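Long-range contacts in beta-lactamase Rm3 (Uncultured bacterium, PDB 5IQK), which hydrolyses the beta-lactam ring of antibiotics as a zinc-dependent, subclass B3 metallo-beta-lactamase: residues A[51-56]-A[87-92]; A[71-76]-A[91-96]. One frame throughout, in Å; residues are numbered along the deposited sequence.

Interaction 1 (A[51-56]-A[87-92])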
ATOM      1  N   GLU A  51       5.855  13.887  -4.896  1.00 21.16           N
ATOM      2  CA  GLU A  51       6.564  14.681  -3.903  1.00 23.76           C
ATOM      3  C   GLU A  51       6.814  13.905  -2.599  1.00 23.38           C
ATOM      4  O   GLU A  51       7.412  14.441  -1.652  1.00 22.76           O
ATOM      5  CB  GLU A  51       5.801  15.990  -3.621  1.00 22.97           C
ATOM      6  CG  GLU A  51       4.394  15.806  -3.050  1.00 23.88           C
ATOM      7  CD  GLU A  51       3.295  15.760  -4.111  1.00 24.00           C
ATOM      8  OE1 GLU A  51       3.513  15.201  -5.213  1.00 24.83           O
ATOM      9  OE2 GLU A  51       2.196  16.284  -3.834  1.00 26.63           O
ATOM     10  N   SER A  52       6.394  12.646  -2.550  1.00 20.91           N
ATOM     11  CA  SER A  52       6.693  11.807  -1.395  1.00 20.44           C
ATOM     12  C   SER A  52       8.060  11.162  -1.483  1.00 20.11           C
ATOM     13  O   SER A  52       8.644  10.840  -0.457  1.00 22.29           O
ATOM     14  CB  SER A  52       5.655  10.705  -1.222  1.00 21.53           C
ATOM     15  OG  SER A  52       4.376  11.248  -0.992  1.00 20.42           O
ATOM     16  N   ALA A  53       8.562  10.960  -2.699  1.00 20.19           N
ATOM     17  CA  ALA A  53       9.807  10.225  -2.892  1.00 22.73           C
ATOM     18  C   ALA A  53      10.992  10.802  -2.096  1.00 22.08           C
ATOM     19  O   ALA A  53      11.701  10.044  -1.436  1.00 23.81           O
ATOM     20  CB  ALA A  53      10.149  10.147  -4.384  1.00 24.74           C
ATOM     21  N   PRO A  54      11.199  12.138  -2.122  1.00 22.86           N
ATOM     22  CA  PRO A  54      12.322  12.625  -1.307  1.00 23.32           C
ATOM     23  C   PRO A  54      12.131  12.416   0.191  1.00 23.43           C
ATOM     24  O   PRO A  54      13.117  12.297   0.925  1.00 23.27           O
ATOM     25  CB  PRO A  54      12.384  14.125  -1.630  1.00 25.44           C
ATOM     26  CG  PRO A  54      11.566  14.315  -2.846  1.00 29.24           C
ATOM     27  CD  PRO A  54      10.583  13.213  -2.918  1.00 24.61           C
ATOM     28  N   LYS A  55      10.885  12.412   0.642  1.00 24.60           N
ATOM     29  CA  LYS A  55      10.592  12.223   2.051  1.00 20.44           C
ATOM     30  C   LYS A  55      10.852  10.788   2.451  1.00 23.27           C
ATOM     31  O   LYS A  55      11.430  10.531   3.503  1.00 25.63           O
ATOM     32  CB  LYS A  55       9.154  12.617   2.357  1.00 21.36           C
ATOM     33  CG  LYS A  55       8.904  14.103   2.194  1.00 26.08           C
ATOM     34  CD  LYS A  55       7.596  14.521   2.837  1.00 23.57           C
ATOM     35  CE  LYS A  55       7.336  15.990   2.635  1.00 25.07           C
ATOM     36  NZ  LYS A  55       6.229  16.477   3.531  1.00 21.97           N
ATOM     37  N   ILE A  56      10.427   9.852   1.605  1.00 19.53           N
ATOM     38  CA  ILE A  56      10.690   8.435   1.859  1.00 18.90           C
ATOM     39  C   ILE A  56      12.189   8.152   1.921  1.00 22.06           C
ATOM     40  O   ILE A  56      12.659   7.473   2.835  1.00 20.55           O
ATOM     41  CB  ILE A  56      10.047   7.550   0.783  1.00 18.31           C
ATOM     42  CG1 ILE A  56       8.518   7.629   0.911  1.00 15.80           C
ATOM     43  CG2 ILE A  56      10.530   6.112   0.930  1.00 18.56           C
ATOM     44  CD1 ILE A  56       7.722   7.003  -0.276  1.00 14.54           C
ATOM     45  N   ALA A  87       8.949   6.272  -9.764  1.00 22.93           N
ATOM     46  CA  ALA A  87      10.010   6.521 -10.745  1.00 25.58           C
ATOM     47  C   ALA A  87      11.295   7.025 -10.082  1.00 29.41           C
ATOM     48  O   ALA A  87      12.406   6.596 -10.438  1.00 32.18           O
ATOM     49  CB  ALA A  87       9.543   7.510 -11.795  1.00 26.85           C
ATOM     50  N   GLU A  88      11.150   7.930  -9.119  1.00 28.96           N
ATOM     51  CA  GLU A  88      12.321   8.491  -8.435  1.00 29.86           C
ATOM     52  C   GLU A  88      12.991   7.461  -7.535  1.00 27.89           C
ATOM     53  O   GLU A  88      14.220   7.371  -7.489  1.00 29.32           O
ATOM     54  CB  GLU A  88      11.930   9.728  -7.615  1.00 29.72           C
ATOM     55  CG  GLU A  88      13.100  10.342  -6.839  1.00 29.00           C
ATOM     56  CD  GLU A  88      12.811  11.753  -6.333  1.00 33.44           C
ATOM     57  OE1 GLU A  88      11.679  12.246  -6.532  1.00 32.74           O
ATOM     58  OE2 GLU A  88      13.724  12.370  -5.737  1.00 36.15           O
ATOM     59  N   LEU A  89      12.187   6.690  -6.812  1.00 25.72           N
ATOM     60  CA  LEU A  89      12.723   5.656  -5.940  1.00 27.30           C
ATOM     61  C   LEU A  89      13.479   4.613  -6.757  1.00 29.12           C
ATOM     62  O   LEU A  89      14.564   4.161  -6.359  1.00 26.46           O
ATOM     63  CB  LEU A  89      11.608   5.005  -5.126  1.00 25.11           C
ATOM     64  CG  LEU A  89      10.958   5.946  -4.112  1.00 24.21           C
ATOM     65  CD1 LEU A  89       9.717   5.319  -3.512  1.00 24.18           C
ATOM     66  CD2 LEU A  89      11.970   6.335  -3.017  1.00 24.13           C
ATOM     67  N   GLN A  90      12.932   4.259  -7.914  1.00 26.02           N
ATOM     68  CA  GLN A  90      13.617   3.331  -8.812  1.00 29.68           C
ATOM     69  C   GLN A  90      14.942   3.895  -9.307  1.00 31.05           C
ATOM     70  O   GLN A  90      15.958   3.206  -9.284  1.00 33.78           O
ATOM     71  CB  GLN A  90      12.731   2.981 -10.003  1.00 30.38           C
ATOM     72  CG  GLN A  90      13.445   2.213 -11.108  1.00 31.35           C
ATOM     73  CD  GLN A  90      12.459   1.480 -11.994  1.00 30.51           C
ATOM     74  OE1 GLN A  90      11.968   2.031 -12.980  1.00 34.81           O
ATOM     75  NE2 GLN A  90      12.170   0.228 -11.652  1.00 32.11           N
ATOM     76  N   ARG A  91      14.944   5.152  -9.736  1.00 31.68           N
ATOM     77  CA  ARG A  91      16.173   5.768 -10.225  1.00 34.33           C
ATOM     78  C   ARG A  91      17.259   5.798  -9.158  1.00 34.43           C
ATOM     79  O   ARG A  91      18.432   5.571  -9.454  1.00 36.05           O
ATOM     80  CB  ARG A  91      15.911   7.185 -10.724  1.00 33.69           C
ATOM     81  CG  ARG A  91      15.365   7.260 -12.135  1.00 43.31           C
ATOM     82  CD  ARG A  91      15.494   8.673 -12.683  1.00 47.19           C
ATOM     83  NE  ARG A  91      14.908   9.669 -11.787  1.00 48.76           N
ATOM     84  CZ  ARG A  91      13.623  10.013 -11.791  1.00 42.92           C
ATOM     85  NH1 ARG A  91      12.786   9.431 -12.639  1.00 42.49           N
ATOM     86  NH2 ARG A  91      13.172  10.931 -10.944  1.00 41.34           N
ATOM     87  N   ARG A  92      16.866   6.059  -7.914  1.00 31.34           N
ATOM     88  CA  ARG A  92      17.840   6.213  -6.829  1.00 32.02           C
ATOM     89  C   ARG A  92      18.332   4.867  -6.291  1.00 32.50           C
ATOM     90  O   ARG A  92      19.394   4.789  -5.673  1.00 29.30           O
ATOM     91  CB  ARG A  92      17.240   7.042  -5.686  1.00 33.11           C
ATOM     92  CG  ARG A  92      17.025   8.530  -6.006  1.00 31.46           C
ATOM     93  CD  ARG A  92      18.346   9.294  -6.036  1.00 31.00           C
ATOM     94  NE  ARG A  92      19.029   9.260  -4.744  1.00 33.14           N
ATOM     95  CZ  ARG A  92      18.789  10.110  -3.748  1.00 33.30           C
ATOM     96  NH1 ARG A  92      17.902  11.081  -3.898  1.00 34.48           N
ATOM     97  NH2 ARG A  92      19.447   9.994  -2.607  1.00 38.32           N
TER
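A53 and E88 meet where the start of helix 53-62 lies beside helix 86-93, and no hydrogen bond joins the two segments. The CB of A53 points at the other helix and lies along the E88 side chain, from CB of E88 at 3.7 Å to OE1 of E88 at 3.4 Å. E88 reaches along it because CG stands anti to the backbone N (chi1 178°) and the chain stays extended beyond, which carries the carboxylate past A53 to the ring of P54. There the glutamate crosses the proline at about a right angle, with OE1 of E88 3.9 Å from CD of P54 and OE2 of E88 nearest to CG of P54, a contact on the more exposed side.

The leucine side is buried. CG of L89 packs 4.3 Å from CB of A53, and CD1 of L89 meets CD1 of I56 at 4.2 Å, the two side chains again crossing at about a right angle. The other methyl of L89, CD2, lies instead against a polar atom, 4.0 Å from the carbonyl O of A53.

I56 and L89 both continue onto L44 of strand 42-45, and L89 also touches I57 one residue further along helix 53-62, so both helices pack on this strand at L44, in the helical layer beside the seven-stranded sheet.

Interaction 2 (A[71-76]-A[91-96])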
ATOM      1  N   LYS A  71      16.585  -3.271  -3.036  1.00 25.30           N
ATOM      2  CA  LYS A  71      16.776  -4.107  -4.217  1.00 24.73           C
ATOM      3  C   LYS A  71      15.459  -4.514  -4.867  1.00 26.55           C
ATOM      4  O   LYS A  71      15.446  -5.031  -5.978  1.00 27.06           O
ATOM      5  CB  LYS A  71      17.607  -5.328  -3.850  1.00 28.47           C
ATOM      6  CG  LYS A  71      19.014  -4.904  -3.412  1.00 30.13           C
ATOM      7  CD  LYS A  71      20.014  -6.026  -3.353  1.00 37.24           C
ATOM      8  CE  LYS A  71      21.332  -5.502  -2.792  1.00 36.72           C
ATOM      9  NZ  LYS A  71      21.624  -4.123  -3.286  1.00 40.08           N
ATOM     10  N   LEU A  72      14.355  -4.263  -4.175  1.00 23.68           N
ATOM     11  CA  LEU A  72      13.030  -4.540  -4.727  1.00 20.69           C
ATOM     12  C   LEU A  72      12.025  -3.542  -4.182  1.00 20.98           C
ATOM     13  O   LEU A  72      11.998  -3.284  -2.984  1.00 21.90           O
ATOM     14  CB  LEU A  72      12.586  -5.959  -4.385  1.00 19.77           C
ATOM     15  CG  LEU A  72      11.210  -6.430  -4.870  1.00 26.16           C
ATOM     16  CD1 LEU A  72      11.086  -6.401  -6.389  1.00 24.85           C
ATOM     17  CD2 LEU A  72      10.916  -7.809  -4.324  1.00 23.27           C
ATOM     18  N   ILE A  73      11.211  -2.982  -5.071  1.00 21.88           N
ATOM     19  CA  ILE A  73      10.147  -2.060  -4.690  1.00 20.93           C
ATOM     20  C   ILE A  73       8.800  -2.676  -5.067  1.00 19.30           C
ATOM     21  O   ILE A  73       8.628  -3.132  -6.200  1.00 21.44           O
ATOM     22  CB  ILE A  73      10.294  -0.699  -5.392  1.00 21.85           C
ATOM     23  CG1 ILE A  73      11.658  -0.081  -5.068  1.00 21.95           C
ATOM     24  CG2 ILE A  73       9.133   0.227  -5.020  1.00 20.50           C
ATOM     25  CD1 ILE A  73      11.968   1.155  -5.876  1.00 17.83           C
ATOM     26  N   LEU A  74       7.871  -2.712  -4.117  1.00 17.67           N
ATOM     27  CA  LEU A  74       6.546  -3.284  -4.348  1.00 18.14           C
ATOM     28  C   LEU A  74       5.480  -2.200  -4.412  1.00 18.17           C
ATOM     29  O   LEU A  74       5.568  -1.192  -3.730  1.00 19.33           O
ATOM     30  CB  LEU A  74       6.184  -4.276  -3.252  1.00 17.25           C
ATOM     31  CG  LEU A  74       7.293  -5.307  -2.993  1.00 20.71           C
ATOM     32  CD1 LEU A  74       6.897  -6.246  -1.872  1.00 19.75           C
ATOM     33  CD2 LEU A  74       7.645  -6.074  -4.257  1.00 20.33           C
ATOM     34  N   ASN A  75       4.470  -2.430  -5.240  1.00 17.27           N
ATOM     35  CA  ASN A  75       3.356  -1.507  -5.378  1.00 16.97           C
ATOM     36  C   ASN A  75       2.061  -2.125  -4.848  1.00 18.36           C
ATOM     37  O   ASN A  75       1.862  -3.339  -4.940  1.00 16.31           O
ATOM     38  CB  ASN A  75       3.189  -1.102  -6.847  1.00 18.60           C
ATOM     39  CG  ASN A  75       1.932  -0.281  -7.090  1.00 19.29           C
ATOM     40  OD1 ASN A  75       1.019  -0.715  -7.800  1.00 18.02           O
ATOM     41  ND2 ASN A  75       1.864   0.892  -6.475  1.00 19.03           N
ATOM     42  N   SER A  76       1.194  -1.294  -4.281  1.00 18.95           N
ATOM     43  CA  SER A  76      -0.132  -1.736  -3.876  1.00 17.66           C
ATOM     44  C   SER A  76      -1.123  -1.512  -5.026  1.00 17.69           C
ATOM     45  O   SER A  76      -1.689  -2.466  -5.563  1.00 17.38           O
ATOM     46  CB  SER A  76      -0.591  -0.996  -2.622  1.00 20.12           C
ATOM     47  OG  SER A  76      -0.531   0.403  -2.826  1.00 18.11           O
ATOM     48  N   ARG A  91      14.944   5.152  -9.736  1.00 31.68           N
ATOM     49  CA  ARG A  91      16.173   5.768 -10.225  1.00 34.33           C
ATOM     50  C   ARG A  91      17.259   5.798  -9.158  1.00 34.43           C
ATOM     51  O   ARG A  91      18.432   5.571  -9.454  1.00 36.05           O
ATOM     52  CB  ARG A  91      15.911   7.185 -10.724  1.00 33.69           C
ATOM     53  CG  ARG A  91      15.365   7.260 -12.135  1.00 43.31           C
ATOM     54  CD  ARG A  91      15.494   8.673 -12.683  1.00 47.19           C
ATOM     55  NE  ARG A  91      14.908   9.669 -11.787  1.00 48.76           N
ATOM     56  CZ  ARG A  91      13.623  10.013 -11.791  1.00 42.92           C
ATOM     57  NH1 ARG A  91      12.786   9.431 -12.639  1.00 42.49           N
ATOM     58  NH2 ARG A  91      13.172  10.931 -10.944  1.00 41.34           N
ATOM     59  N   ARG A  92      16.866   6.059  -7.914  1.00 31.34           N
ATOM     60  CA  ARG A  92      17.840   6.213  -6.829  1.00 32.02           C
ATOM     61  C   ARG A  92      18.332   4.867  -6.291  1.00 32.50           C
ATOM     62  O   ARG A  92      19.394   4.789  -5.673  1.00 29.30           O
ATOM     63  CB  ARG A  92      17.240   7.042  -5.686  1.00 33.11           C
ATOM     64  CG  ARG A  92      17.025   8.530  -6.006  1.00 31.46           C
ATOM     65  CD  ARG A  92      18.346   9.294  -6.036  1.00 31.00           C
ATOM     66  NE  ARG A  92      19.029   9.260  -4.744  1.00 33.14           N
ATOM     67  CZ  ARG A  92      18.789  10.110  -3.748  1.00 33.30           C
ATOM     68  NH1 ARG A  92      17.902  11.081  -3.898  1.00 34.48           N
ATOM     69  NH2 ARG A  92      19.447   9.994  -2.607  1.00 38.32           N
ATOM     70  N   SER A  93      17.554   3.810  -6.506  1.00 28.95           N
ATOM     71  CA  SER A  93      17.919   2.489  -6.000  1.00 28.94           C
ATOM     72  C   SER A  93      18.376   1.533  -7.097  1.00 30.35           C
ATOM     73  O   SER A  93      19.116   0.576  -6.833  1.00 35.11           O
ATOM     74  CB  SER A  93      16.744   1.876  -5.242  1.00 28.69           C
ATOM     75  OG  SER A  93      15.648   1.654  -6.113  1.00 29.79           O
ATOM     76  N   ASN A  94      17.919   1.802  -8.318  1.00 33.29           N
ATOM     77  CA  ASN A  94      18.113   0.920  -9.462  1.00 37.18           C
ATOM     78  C   ASN A  94      17.410  -0.419  -9.220  1.00 36.80           C
ATOM     79  O   ASN A  94      17.781  -1.440  -9.789  1.00 35.87           O
ATOM     80  CB  ASN A  94      19.612   0.723  -9.747  1.00 36.82           C
ATOM     81  CG  ASN A  94      19.881   0.252 -11.156  1.00 44.30           C
ATOM     82  OD1 ASN A  94      19.064   0.454 -12.053  1.00 47.49           O
ATOM     83  ND2 ASN A  94      21.035  -0.372 -11.365  1.00 49.34           N
ATOM     84  N   ALA A  95      16.372  -0.392  -8.386  1.00 32.82           N
ATOM     85  CA  ALA A  95      15.590  -1.583  -8.069  1.00 30.18           C
ATOM     86  C   ALA A  95      14.468  -1.804  -9.072  1.00 28.35           C
ATOM     87  O   ALA A  95      13.934  -0.850  -9.635  1.00 34.85           O
ATOM     88  CB  ALA A  95      15.005  -1.479  -6.659  1.00 28.99           C
ATOM     89  N   LEU A  96      14.106  -3.065  -9.290  1.00 29.73           N
ATOM     90  CA  LEU A  96      12.902  -3.372 -10.055  1.00 31.95           C
ATOM     91  C   LEU A  96      11.657  -3.087  -9.234  1.00 28.06           C
ATOM     92  O   LEU A  96      11.696  -3.165  -8.007  1.00 29.47           O
ATOM     93  CB  LEU A  96      12.894  -4.827 -10.509  1.00 33.89           C
ATOM     94  CG  LEU A  96      13.923  -5.137 -11.587  1.00 37.51           C
ATOM     95  CD1 LEU A  96      14.162  -6.631 -11.679  1.00 42.14           C
ATOM     96  CD2 LEU A  96      13.438  -4.565 -12.913  1.00 38.05           C
TER
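I73 and L96 are joined by the one hydrogen bond between the segments, from the backbone N of I73 to the carbonyl O of L96, 3.0 Å long and nearly straight at 166°. The donor lies close to the line of the L96 C=O bond (C=O...N angle 167°), and the same oxygen is approached by CD1 of L72 at 3.7 Å.

The tightest packing is around A95. Its methyl faces strand 70-74 and sits 3.6 Å from the carbonyl carbon of K71 and 4.0 Å from CG1 of I73. CG1 of I73 lies anti to its own carbonyl carbon (chi1 -58°), and the branch runs on past A95 to S93, where CD1 of I73 comes 3.7 Å from OG of S93. That hydroxyl has two polar partners: it accepts from the backbone N of A95 at 3.1 Å in an ST turn, and it is hydrogen-bonded to the carbonyl O of L89, in the preceding turn of the helix.

N94, with positive phi, is the first residue to leave the helix, and the chain then turns into strand 96-99. Strand 70-74, helices 80-83 and 86-93, and strand 96-99 thus form a beta-alpha-beta crossover between adjacent parallel strands, part of the alpha-beta/beta-alpha fold of metallo-beta-lactamases. I73 also makes a backbone hydrogen bond with A98, further along strand 96-99.

Packing is looser at the start of the strand. K71 is exposed, its side chain starts away from 91-96 and touches V142, the carbonyl O of K71 stands 4.1 Å from the backbone N of L96, and the L96 side chain lies at the margin, against D130.

Overall arrangement
Both contacts use helix 86-93, at different places. Interaction 1 pairs the helix with helix 53-62 without a hydrogen bond, mostly through side chains, its buried leucine and isoleucine grading into a more exposed proline and glutamate. Interaction 2 takes the C-terminal end of the helix and the turn after it to strand 70-74, where a backbone hydrogen bond is added to the packing of alanine against isoleucine, with lysine at the exposed margin. Their centres lie about 10 Å apart and they meet directly: Q90 NE2 probably donates to the carbonyl O of A95, and CD1 of I73 packs against the backbone at L89 and Q90. One contact therefore joins helix to helix; the other joins the helix end, and the strand that follows it, to the sheet.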